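PDB 6HWJ: glucosamine kinase, which catalyses the ATP-dependent, magnesium-requiring phosphorylation of D-glucosamine to D-glucosamine 6-phosphate and acts to a lesser extent on glucose. Local coordinates for residues A[63-66]-A[70-73]; A[160-165]-A[226-231]; A[269-274]-A[423-428]. One frame throughout, in Å; residues are numbered along the deposited sequence. Where two conformers were deposited one is given.

Interaction 1 of 3, residues A[63-66]-A[70-73]; sequences VRDG and VRRS
Val63 and Arg71 face each other as an antiparallel hydrogen-bonded pair, with Val63 N donating to Arg71 O and Arg71 N to Val63 O, each bond 3.0 Å long. Their side chains leave the same face of the sheet and run side by side, so that Val63 CG1 rests against Arg71 CG (3.7 Å) and lies 3.8 Å above the centre of the guanidinium plane. Extended from CG to NE, the arginine carries its head along the valine to Asp65. There Arg71 NE gives a nearly straight 2.8 Å bond to Asp65 OD2, which lies in the guanidinium plane and is reached on its anti side; Arg71 NH2 adds a weak bond to the same atom. With both bonds ending on one oxygen, this is no two-oxygen fork; the guanidinium and carboxylate planes stand 60° apart. On the other face Val70 pairs with Arg64, and Val70 CG2 touches Val63 O (3.5 Å).

Further out, Asp77 takes Arg71 NH1 in a second salt bridge, while Asp65 OD1 accepts a bond from Ala67 N. Helix 5-11 covers Val70 through Trp5 and Leu8. This is the turn end of a beta hairpin, strands 57-65 and 69-72, within an antiparallel sheet.

Interaction 2 of 3, residues A[160-165]-A[226-231]; sequences FTEMPR and TARMHA
Phe160 leans on helix 212-234 through CD1 and CE1 of its ring, which lie beside the backbone where Arg228 passes into Met229. A chi1 of -177° swings the ring away from the backbone N and across to the helix; CE1 comes obliquely within 3.4 Å of Met229 N, and Arg228 CB sits at the ring edge, 3.8 Å from CD1. Met229 runs alongside the phenylalanine, its CB 3.7 Å from Phe160 CE1, before its bend at chi3 (77°) turns the methyl group aside.

A polar clasp lies beyond. Arg228, extended from CG to NE, and the outstretched Glu162 cross at about a right angle, and Arg228 NH1 donates a 3.0 Å bond to Glu162 OE2 within a salt bridge. The oxygen lies close to the guanidinium plane, yet the donor stands 58° out of the carboxylate plane. One guanidinium nitrogen makes the bond, and Arg228 does not engage the second carboxylate oxygen.

Leu155 of helix 148-157 packs on Phe160 and Met229. The loop, its inverse gamma turn centred on Glu162, precedes strand 166-172 of the N-terminal lobe, whereas helix 212-234 follows the probable ATP-binding Ala186 to Leu188, consistent with an interlobe contact in a protein-kinase-like fold.

Interaction 3 of 3, residues A[269-274]-A[423-428]; sequences GERLKA and VPDLSL
Arg271 meets Asp425 side-on, presenting NE and NH2 to the two carboxylate oxygens and so bridging two helices. The side chains cross at about a right angle, and the guanidinium and carboxylate planes are turned 42° against each other, so the bidentate pair is twisted rather than flat. Its two bonds differ in geometry. Arg271 NE points almost straight at Asp425 OD1, 2.8 Å away; Asp425 OD1 lies in the guanidinium plane and receives the bond through its syn lone pair. The second bond, from Arg271 NH2 to Asp425 OD2 at 2.9 Å, is more bent, with an angle of 146° at the hydrogen; its donor stands above the carboxylate plane, and OD2 is itself tilted from the guanidinium plane.

The arrangement is an interhelical salt bridge, joining helix 266-284 to the C-terminal helix 422-431 in the helical part of the kinase. A bend in the arginine chain at chi3 (-71°) swings the head round so that the NE edge, and not the far end of the guanidinium, confronts the acid. On the partner helix CG of Asp425 is turned opposite its backbone N, which carries the carboxylate out toward the arginine.

Asp425 is buried, and the two bonds from Arg271 give each of its oxygens a donor. Glu268 and Trp275, both from helix 266-284, also touch the aspartate. Trp275 reaches Leu428 as well, while Pro424 packs on Glu409 and Tyr410 of helix 398-416, the former a D-glucosamine ligand.

The three contacts follow one another along the chain without touching. Interactions 1 and 3 lie on opposite sides of the chain's centre, their own centres about 55 Å apart; interaction 2 lies nearer the chain's centre, about 14 Å from it against 32 and 27 Å for interactions 1 and 3. It is also near the magnesium site: the Met229 side chain is about 8 Å from that of Gln305, a magnesium ligand. Interaction 3 approaches the sugar site instead, Asp425 lying about 9 Å from Glu409, side chain to side chain. The hairpin of interaction 1 is remote from the annotated sites, although the Val70 side chain is about 10 Å from another bound magnesium ion.

Interaction 1 of 3, residues A[63-66]-A[70-73]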
ATOM      1  N   VAL A  63      -1.626  -3.590  28.704  1.00 26.66           N
ATOM      2  CA  VAL A  63      -2.254  -2.899  29.831  1.00 31.00           C
ATOM      3  C   VAL A  63      -2.151  -3.793  31.055  1.00 31.55           C
ATOM      4  O   VAL A  63      -2.448  -4.996  30.999  1.00 30.58           O
ATOM      5  CB  VAL A  63      -3.718  -2.532  29.525  1.00 33.96           C
ATOM      6  CG1 VAL A  63      -4.561  -3.787  29.412  1.00 36.26           C
ATOM      7  CG2 VAL A  63      -4.267  -1.590  30.600  1.00 36.54           C
ATOM      8  N   ARG A  64      -1.716  -3.219  32.163  1.00 32.42           N
ATOM      9  CA  ARG A  64      -1.747  -3.956  33.416  1.00 34.64           C
ATOM     10  C   ARG A  64      -3.188  -4.023  33.909  1.00 35.72           C
ATOM     11  O   ARG A  64      -3.903  -3.025  33.917  1.00 39.78           O
ATOM     12  CB  ARG A  64      -0.822  -3.302  34.435  1.00 36.21           C
ATOM     13  CG  ARG A  64       0.670  -3.523  34.112  1.00 35.97           C
ATOM     14  CD  ARG A  64       1.596  -2.796  35.078  1.00 40.42           C
ATOM     15  NE  ARG A  64       3.007  -2.919  34.714  1.00 42.81           N
ATOM     16  CZ  ARG A  64       3.949  -3.418  35.506  1.00 51.73           C
ATOM     17  NH1 ARG A  64       3.650  -3.858  36.732  1.00 55.49           N
ATOM     18  NH2 ARG A  64       5.195  -3.486  35.073  1.00 52.56           N
ATOM     19  N   ASP A  65      -3.642  -5.225  34.258  1.00 33.53           N
ATOM     20  CA  ASP A  65      -4.993  -5.440  34.757  1.00 31.78           C
ATOM     21  C   ASP A  65      -4.874  -6.300  35.996  1.00 33.13           C
ATOM     22  O   ASP A  65      -4.230  -7.352  35.950  1.00 31.04           O
ATOM     23  CB  ASP A  65      -5.885  -6.109  33.706  1.00 30.90           C
ATOM     24  CG  ASP A  65      -7.369  -6.093  34.095  1.00 34.73           C
ATOM     25  OD1 ASP A  65      -7.689  -6.331  35.277  1.00 33.83           O
ATOM     26  OD2 ASP A  65      -8.220  -5.856  33.210  1.00 33.25           O
ATOM     27  N   GLY A  66      -5.470  -5.839  37.098  1.00 31.67           N
ATOM     28  CA  GLY A  66      -5.399  -6.569  38.347  1.00 34.60           C
ATOM     29  C   GLY A  66      -6.037  -7.931  38.294  1.00 32.72           C
ATOM     30  O   GLY A  66      -5.764  -8.773  39.156  1.00 33.20           O
ATOM     31  N   VAL A  70      -1.244  -8.810  33.387  1.00 31.93           N
ATOM     32  CA  VAL A  70      -1.118  -8.033  32.165  1.00 29.24           C
ATOM     33  C   VAL A  70      -1.994  -8.694  31.115  1.00 28.26           C
ATOM     34  O   VAL A  70      -2.203  -9.904  31.124  1.00 29.14           O
ATOM     35  CB  VAL A  70       0.340  -7.919  31.692  1.00 34.14           C
ATOM     36  CG1 VAL A  70       0.846  -9.287  31.205  1.00 34.59           C
ATOM     37  CG2 VAL A  70       0.468  -6.886  30.595  1.00 35.64           C
ATOM     38  N   ARG A  71      -2.519  -7.896  30.206  1.00 27.95           N
ATOM     39  CA  ARG A  71      -3.222  -8.439  29.057  1.00 30.05           C
ATOM     40  C   ARG A  71      -3.036  -7.504  27.875  1.00 29.20           C
ATOM     41  O   ARG A  71      -2.547  -6.385  28.009  1.00 27.58           O
ATOM     42  CB  ARG A  71      -4.701  -8.663  29.377  1.00 34.48           C
ATOM     43  CG  ARG A  71      -5.458  -7.395  29.680  1.00 35.28           C
ATOM     44  CD  ARG A  71      -6.924  -7.689  30.095  1.00 34.44           C
ATOM     45  NE  ARG A  71      -7.574  -6.474  30.565  1.00 33.98           N
ATOM     46  CZ  ARG A  71      -7.978  -5.486  29.768  1.00 33.31           C
ATOM     47  NH1 ARG A  71      -7.805  -5.578  28.451  1.00 32.50           N
ATOM     48  NH2 ARG A  71      -8.556  -4.411  30.279  1.00 32.39           N
ATOM     49  N   ARG A  72      -3.408  -7.991  26.705  1.00 28.10           N
ATOM     50  CA  ARG A  72      -3.335  -7.192  25.495  1.00 29.12           C
ATOM     51  C   ARG A  72      -4.459  -6.166  25.495  1.00 31.95           C
ATOM     52  O   ARG A  72      -5.624  -6.498  25.738  1.00 32.18           O
ATOM     53  CB  ARG A  72      -3.428  -8.085  24.253  1.00 27.21           C
ATOM     54  CG  ARG A  72      -3.163  -7.324  22.974  1.00 26.35           C
ATOM     55  CD  ARG A  72      -3.380  -8.186  21.718  1.00 30.45           C
ATOM     56  NE  ARG A  72      -2.906  -7.485  20.525  1.00 27.01           N
ATOM     57  CZ  ARG A  72      -3.614  -6.572  19.872  1.00 31.60           C
ATOM     58  NH1 ARG A  72      -4.844  -6.255  20.280  1.00 34.64           N
ATOM     59  NH2 ARG A  72      -3.102  -5.971  18.798  1.00 32.78           N
ATOM     60  N   SER A  73      -4.098  -4.913  25.242  1.00 26.63           N
ATOM     61  CA  SER A  73      -5.078  -3.846  25.230  1.00 31.45           C
ATOM     62  C   SER A  73      -6.167  -4.092  24.200  1.00 33.03           C
ATOM     63  O   SER A  73      -5.909  -4.578  23.094  1.00 29.42           O
ATOM     64  CB  SER A  73      -4.375  -2.518  24.948  1.00 31.49           C
ATOM     65  OG  SER A  73      -3.170  -2.489  25.691  1.00 33.49           O
TER

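Interaction 2 of 3, residues A[160-165]-A[226-231]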
ATOM      1  N   PHE A 160       4.006  16.953   1.208  1.00 33.58           N
ATOM      2  CA  PHE A 160       2.883  16.248   0.594  1.00 29.86           C
ATOM      3  C   PHE A 160       1.719  16.142   1.578  1.00 31.62           C
ATOM      4  O   PHE A 160       1.889  15.671   2.705  1.00 31.30           O
ATOM      5  CB  PHE A 160       3.361  14.870   0.148  1.00 26.48           C
ATOM      6  CG  PHE A 160       2.332  14.053  -0.558  1.00 26.72           C
ATOM      7  CD1 PHE A 160       2.130  14.193  -1.924  1.00 26.57           C
ATOM      8  CD2 PHE A 160       1.583  13.115   0.136  1.00 24.38           C
ATOM      9  CE1 PHE A 160       1.189  13.406  -2.578  1.00 24.41           C
ATOM     10  CE2 PHE A 160       0.631  12.353  -0.504  1.00 26.77           C
ATOM     11  CZ  PHE A 160       0.447  12.497  -1.878  1.00 27.82           C
ATOM     12  N   THR A 161       0.531  16.580   1.149  1.00 32.10           N
ATOM     13  CA  THR A 161      -0.647  16.581   2.026  1.00 30.81           C
ATOM     14  C   THR A 161      -1.814  15.767   1.490  1.00 29.91           C
ATOM     15  O   THR A 161      -2.856  15.703   2.150  1.00 28.43           O
ATOM     16  CB  THR A 161      -1.140  18.015   2.288  1.00 33.59           C
ATOM     17  OG1 THR A 161      -1.574  18.626   1.055  1.00 33.22           O
ATOM     18  CG2 THR A 161      -0.027  18.851   2.901  1.00 34.81           C
ATOM     19  N   GLU A 162      -1.689  15.142   0.312  1.00 27.20           N
ATOM     20  CA  GLU A 162      -2.811  14.383  -0.248  1.00 28.15           C
ATOM     21  C   GLU A 162      -2.789  12.951   0.287  1.00 29.91           C
ATOM     22  O   GLU A 162      -2.636  11.974  -0.429  1.00 26.12           O
ATOM     23  CB  GLU A 162      -2.771  14.428  -1.767  1.00 28.22           C
ATOM     24  CG  GLU A 162      -3.248  15.770  -2.307  1.00 33.22           C
ATOM     25  CD  GLU A 162      -3.081  15.879  -3.795  1.00 30.74           C
ATOM     26  OE1 GLU A 162      -4.053  15.595  -4.521  1.00 31.14           O
ATOM     27  OE2 GLU A 162      -1.965  16.235  -4.224  1.00 27.75           O
ATOM     28  N   MET A 163      -2.926  12.880   1.609  1.00 26.81           N
ATOM     29  CA  MET A 163      -2.984  11.654   2.382  1.00 24.72           C
ATOM     30  C   MET A 163      -3.628  12.002   3.725  1.00 22.38           C
ATOM     31  O   MET A 163      -3.609  13.166   4.123  1.00 21.86           O
ATOM     32  CB  MET A 163      -1.584  11.065   2.593  1.00 22.80           C
ATOM     33  CG  MET A 163      -0.628  11.986   3.302  1.00 25.35           C
ATOM     34  SD  MET A 163       0.981  11.214   3.645  1.00 34.75           S
ATOM     35  CE  MET A 163       1.902  12.596   4.255  1.00 30.08           C
ATOM     36  N   PRO A 164      -4.188  11.028   4.438  1.00 24.34           N
ATOM     37  CA  PRO A 164      -4.666  11.318   5.798  1.00 27.39           C
ATOM     38  C   PRO A 164      -3.541  11.980   6.578  1.00 27.47           C
ATOM     39  O   PRO A 164      -2.405  11.492   6.585  1.00 26.04           O
ATOM     40  CB  PRO A 164      -5.028   9.941   6.362  1.00 30.87           C
ATOM     41  CG  PRO A 164      -5.216   9.056   5.173  1.00 30.90           C
ATOM     42  CD  PRO A 164      -4.240   9.590   4.130  1.00 27.41           C
ATOM     43  N   ARG A 165      -3.837  13.131   7.183  1.00 25.65           N
ATOM     44  CA  ARG A 165      -2.793  13.874   7.856  1.00 27.48           C
ATOM     45  C   ARG A 165      -2.094  12.968   8.881  1.00 23.17           C
ATOM     46  O   ARG A 165      -2.764  12.358   9.717  1.00 25.21           O
ATOM     47  CB  ARG A 165      -3.366  15.111   8.564  1.00 29.63           C
ATOM     48  CG  ARG A 165      -2.283  15.936   9.264  1.00 40.25           C
ATOM     49  CD  ARG A 165      -2.841  16.746  10.418  1.00 51.75           C
ATOM     50  NE  ARG A 165      -3.469  17.987   9.977  1.00 60.43           N
ATOM     51  CZ  ARG A 165      -2.849  19.162   9.896  1.00 65.32           C
ATOM     52  NH1 ARG A 165      -3.520  20.226   9.485  1.00 67.60           N
ATOM     53  NH2 ARG A 165      -1.568  19.274  10.217  1.00 65.97           N
ATOM     54  N   THR A 226       0.381  11.796  -7.883  1.00 22.64           N
ATOM     55  CA  THR A 226       1.468  10.838  -8.026  1.00 23.91           C
ATOM     56  C   THR A 226       2.813  11.542  -8.190  1.00 26.75           C
ATOM     57  O   THR A 226       3.818  11.096  -7.626  1.00 24.84           O
ATOM     58  CB  THR A 226       1.203   9.930  -9.231  1.00 24.43           C
ATOM     59  OG1 THR A 226      -0.117   9.373  -9.143  1.00 23.27           O
ATOM     60  CG2 THR A 226       2.238   8.802  -9.296  1.00 24.22           C
ATOM     61  N   ALA A 227       2.840  12.649  -8.939  1.00 26.05           N
ATOM     62  CA  ALA A 227       4.081  13.398  -9.130  1.00 27.09           C
ATOM     63  C   ALA A 227       4.526  14.090  -7.849  1.00 26.30           C
ATOM     64  O   ALA A 227       5.723  14.087  -7.511  1.00 26.74           O
ATOM     65  CB  ALA A 227       3.920  14.423 -10.259  1.00 29.22           C
ATOM     66  N   ARG A 228       3.584  14.687  -7.116  1.00 23.69           N
ATOM     67  CA  ARG A 228       3.908  15.276  -5.822  1.00 25.38           C
ATOM     68  C   ARG A 228       4.416  14.208  -4.855  1.00 27.59           C
ATOM     69  O   ARG A 228       5.362  14.445  -4.087  1.00 23.86           O
ATOM     70  CB  ARG A 228       2.678  15.976  -5.239  1.00 26.78           C
ATOM     71  CG  ARG A 228       2.226  17.213  -6.015  1.00 28.10           C
ATOM     72  CD  ARG A 228       0.864  17.703  -5.509  1.00 27.55           C
ATOM     73  NE  ARG A 228       0.503  18.978  -6.140  1.00 26.22           N
ATOM     74  CZ  ARG A 228      -0.686  19.564  -6.018  1.00 30.03           C
ATOM     75  NH1 ARG A 228      -1.654  18.988  -5.309  1.00 29.14           N
ATOM     76  NH2 ARG A 228      -0.913  20.722  -6.618  1.00 29.42           N
ATOM     77  N   MET A 229       3.760  13.051  -4.846  1.00 23.33           N
ATOM     78  CA  MET A 229       4.182  11.930  -4.007  1.00 27.93           C
ATOM     79  C   MET A 229       5.609  11.504  -4.351  1.00 28.25           C
ATOM     80  O   MET A 229       6.474  11.417  -3.464  1.00 27.79           O
ATOM     81  CB  MET A 229       3.197  10.768  -4.188  1.00 24.35           C
ATOM     82  CG  MET A 229       3.463   9.553  -3.311  1.00 27.97           C
ATOM     83  SD  MET A 229       2.271   8.216  -3.654  1.00 25.93           S
ATOM     84  CE  MET A 229       2.923   7.576  -5.193  1.00 29.60           C
ATOM     85  N   HIS A 230       5.890  11.281  -5.645  1.00 26.43           N
ATOM     86  CA  HIS A 230       7.226  10.823  -6.030  1.00 29.16           C
ATOM     87  C   HIS A 230       8.295  11.873  -5.741  1.00 27.81           C
ATOM     88  O   HIS A 230       9.397  11.541  -5.292  1.00 29.16           O
ATOM     89  CB  HIS A 230       7.250  10.434  -7.510  1.00 25.50           C
ATOM     90  CG  HIS A 230       6.552   9.152  -7.805  1.00 26.82           C
ATOM     91  ND1 HIS A 230       6.131   8.808  -9.072  1.00 29.52           N
ATOM     92  CD2 HIS A 230       6.208   8.121  -7.001  1.00 25.86           C
ATOM     93  CE1 HIS A 230       5.558   7.621  -9.027  1.00 29.20           C
ATOM     94  NE2 HIS A 230       5.587   7.188  -7.779  1.00 27.00           N
ATOM     95  N   ALA A 231       7.997  13.144  -5.993  1.00 28.91           N
ATOM     96  CA  ALA A 231       8.974  14.193  -5.732  1.00 32.19           C
ATOM     97  C   ALA A 231       9.372  14.211  -4.265  1.00 30.04           C
ATOM     98  O   ALA A 231      10.544  14.414  -3.935  1.00 30.92           O
ATOM     99  CB  ALA A 231       8.419  15.555  -6.157  1.00 34.25           C
TER

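Interaction 3 of 3, residues A[269-274]-A[423-428]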
ATOM      1  N   GLY A 269      -7.464 -17.186 -23.217  1.00 37.94           N
ATOM      2  CA  GLY A 269      -6.215 -17.918 -23.185  1.00 38.00           C
ATOM      3  C   GLY A 269      -5.574 -18.051 -24.548  1.00 37.92           C
ATOM      4  O   GLY A 269      -4.345 -17.977 -24.677  1.00 38.33           O
ATOM      5  N   GLU A 270      -6.389 -18.264 -25.583  1.00 39.24           N
ATOM      6  CA  GLU A 270      -5.843 -18.370 -26.930  1.00 43.28           C
ATOM      7  C   GLU A 270      -5.225 -17.051 -27.381  1.00 41.59           C
ATOM      8  O   GLU A 270      -4.146 -17.040 -27.977  1.00 43.73           O
ATOM      9  CB  GLU A 270      -6.929 -18.816 -27.909  1.00 49.63           C
ATOM     10  CG  GLU A 270      -7.479 -20.211 -27.625  1.00 61.10           C
ATOM     11  CD  GLU A 270      -8.412 -20.704 -28.719  1.00 72.87           C
ATOM     12  OE1 GLU A 270      -8.086 -20.524 -29.910  1.00 76.77           O
ATOM     13  OE2 GLU A 270      -9.479 -21.266 -28.388  1.00 76.49           O
ATOM     14  N   ARG A 271      -5.894 -15.929 -27.113  1.00 37.43           N
ATOM     15  CA  ARG A 271      -5.347 -14.635 -27.500  1.00 37.55           C
ATOM     16  C   ARG A 271      -4.075 -14.319 -26.724  1.00 36.98           C
ATOM     17  O   ARG A 271      -3.101 -13.826 -27.299  1.00 38.23           O
ATOM     18  CB  ARG A 271      -6.394 -13.534 -27.288  1.00 36.60           C
ATOM     19  CG  ARG A 271      -7.487 -13.545 -28.362  1.00 38.55           C
ATOM     20  CD  ARG A 271      -8.348 -12.295 -28.322  1.00 38.52           C
ATOM     21  NE  ARG A 271      -9.217 -12.266 -27.148  1.00 38.73           N
ATOM     22  CZ  ARG A 271     -10.409 -12.856 -27.082  1.00 42.49           C
ATOM     23  NH1 ARG A 271     -10.872 -13.540 -28.107  1.00 45.93           N
ATOM     24  NH2 ARG A 271     -11.142 -12.756 -25.980  1.00 42.14           N
ATOM     25  N   LEU A 272      -4.070 -14.570 -25.415  1.00 33.87           N
ATOM     26  CA  LEU A 272      -2.851 -14.366 -24.640  1.00 35.46           C
ATOM     27  C   LEU A 272      -1.713 -15.224 -25.192  1.00 39.12           C
ATOM     28  O   LEU A 272      -0.582 -14.752 -25.338  1.00 41.64           O
ATOM     29  CB  LEU A 272      -3.092 -14.691 -23.171  1.00 35.48           C
ATOM     30  CG  LEU A 272      -1.854 -14.627 -22.278  1.00 39.42           C
ATOM     31  CD1 LEU A 272      -1.204 -13.253 -22.397  1.00 39.08           C
ATOM     32  CD2 LEU A 272      -2.207 -14.925 -20.831  1.00 43.88           C
ATOM     33  N   LYS A 273      -1.994 -16.487 -25.491  1.00 39.66           N
ATOM     34  CA  LYS A 273      -0.954 -17.360 -26.044  1.00 44.99           C
ATOM     35  C   LYS A 273      -0.418 -16.797 -27.350  1.00 45.69           C
ATOM     36  O   LYS A 273       0.780 -16.907 -27.628  1.00 46.15           O
ATOM     37  CB  LYS A 273      -1.502 -18.772 -26.244  1.00 52.59           C
ATOM     38  CG  LYS A 273      -0.462 -19.786 -26.699  1.00 67.74           C
ATOM     39  CD  LYS A 273      -1.065 -21.180 -26.830  1.00 81.68           C
ATOM     40  CE  LYS A 273      -1.014 -21.956 -25.519  1.00 90.34           C
ATOM     41  NZ  LYS A 273       0.356 -22.461 -25.215  1.00 95.92           N
ATOM     42  N   ALA A 274      -1.279 -16.152 -28.145  1.00 43.27           N
ATOM     43  CA  ALA A 274      -0.823 -15.525 -29.380  1.00 46.32           C
ATOM     44  C   ALA A 274      -0.068 -14.225 -29.116  1.00 46.06           C
ATOM     45  O   ALA A 274       0.806 -13.852 -29.907  1.00 44.82           O
ATOM     46  CB  ALA A 274      -2.015 -15.264 -30.301  1.00 45.86           C
ATOM     47  N   VAL A 423     -10.780  -8.273 -18.165  1.00 24.40           N
ATOM     48  CA  VAL A 423     -10.148  -6.976 -17.927  1.00 25.34           C
ATOM     49  C   VAL A 423      -8.818  -6.920 -18.673  1.00 26.48           C
ATOM     50  O   VAL A 423      -8.646  -6.044 -19.537  1.00 27.97           O
ATOM     51  CB  VAL A 423     -10.001  -6.707 -16.422  1.00 26.88           C
ATOM     52  CG1 VAL A 423      -9.245  -5.405 -16.154  1.00 24.29           C
ATOM     53  CG2 VAL A 423     -11.383  -6.621 -15.772  1.00 28.72           C
ATOM     54  N   PRO A 424      -7.851  -7.809 -18.410  1.00 27.77           N
ATOM     55  CA  PRO A 424      -6.598  -7.731 -19.184  1.00 29.47           C
ATOM     56  C   PRO A 424      -6.789  -8.054 -20.649  1.00 29.00           C
ATOM     57  O   PRO A 424      -6.055  -7.522 -21.492  1.00 29.39           O
ATOM     58  CB  PRO A 424      -5.676  -8.747 -18.483  1.00 28.98           C
ATOM     59  CG  PRO A 424      -6.611  -9.709 -17.813  1.00 27.42           C
ATOM     60  CD  PRO A 424      -7.779  -8.845 -17.355  1.00 26.29           C
ATOM     61  N   ASP A 425      -7.751  -8.921 -20.992  1.00 28.24           N
ATOM     62  CA  ASP A 425      -8.005  -9.220 -22.390  1.00 30.28           C
ATOM     63  C   ASP A 425      -8.383  -7.952 -23.155  1.00 32.79           C
ATOM     64  O   ASP A 425      -7.819  -7.662 -24.220  1.00 33.76           O
ATOM     65  CB  ASP A 425      -9.101 -10.276 -22.508  1.00 33.13           C
ATOM     66  CG  ASP A 425      -9.406 -10.639 -23.955  1.00 32.74           C
ATOM     67  OD1 ASP A 425      -8.498 -11.129 -24.646  1.00 33.78           O
ATOM     68  OD2 ASP A 425     -10.566 -10.426 -24.392  1.00 34.37           O
ATOM     69  N   LEU A 426      -9.331  -7.182 -22.626  1.00 31.02           N
ATOM     70  CA  LEU A 426      -9.764  -5.976 -23.325  1.00 30.61           C
ATOM     71  C   LEU A 426      -8.713  -4.878 -23.210  1.00 28.87           C
ATOM     72  O   LEU A 426      -8.489  -4.136 -24.163  1.00 30.77           O
ATOM     73  CB  LEU A 426     -11.112  -5.512 -22.782  1.00 30.97           C
ATOM     74  CG  LEU A 426     -12.249  -6.523 -23.006  1.00 35.54           C
ATOM     75  CD1 LEU A 426     -13.548  -6.061 -22.352  1.00 35.60           C
ATOM     76  CD2 LEU A 426     -12.472  -6.801 -24.498  1.00 35.15           C
ATOM     77  N   SER A 427      -8.040  -4.775 -22.059  1.00 26.21           N
ATOM     78  CA  SER A 427      -6.975  -3.790 -21.907  0.59 28.87           C
ATOM     79  C   SER A 427      -5.869  -4.019 -22.932  1.00 29.46           C
ATOM     80  O   SER A 427      -5.467  -3.097 -23.652  1.00 28.53           O
ATOM     81  CB  SER A 427      -6.394  -3.855 -20.492  0.59 29.66           C
ATOM     82  OG  SER A 427      -7.391  -3.702 -19.524  0.59 29.98           O
ATOM     83  N   LEU A 428      -5.366  -5.263 -23.017  1.00 29.37           N
ATOM     84  CA  LEU A 428      -4.282  -5.568 -23.943  1.00 30.99           C
ATOM     85  C   LEU A 428      -4.736  -5.468 -25.389  1.00 33.74           C
ATOM     86  O   LEU A 428      -3.932  -5.128 -26.263  1.00 35.43           O
ATOM     87  CB  LEU A 428      -3.710  -6.961 -23.689  1.00 31.09           C
ATOM     88  CG  LEU A 428      -2.849  -7.104 -22.437  1.00 31.81           C
ATOM     89  CD1 LEU A 428      -2.586  -8.571 -22.139  1.00 34.50           C
ATOM     90  CD2 LEU A 428      -1.534  -6.351 -22.594  1.00 31.63           C
TER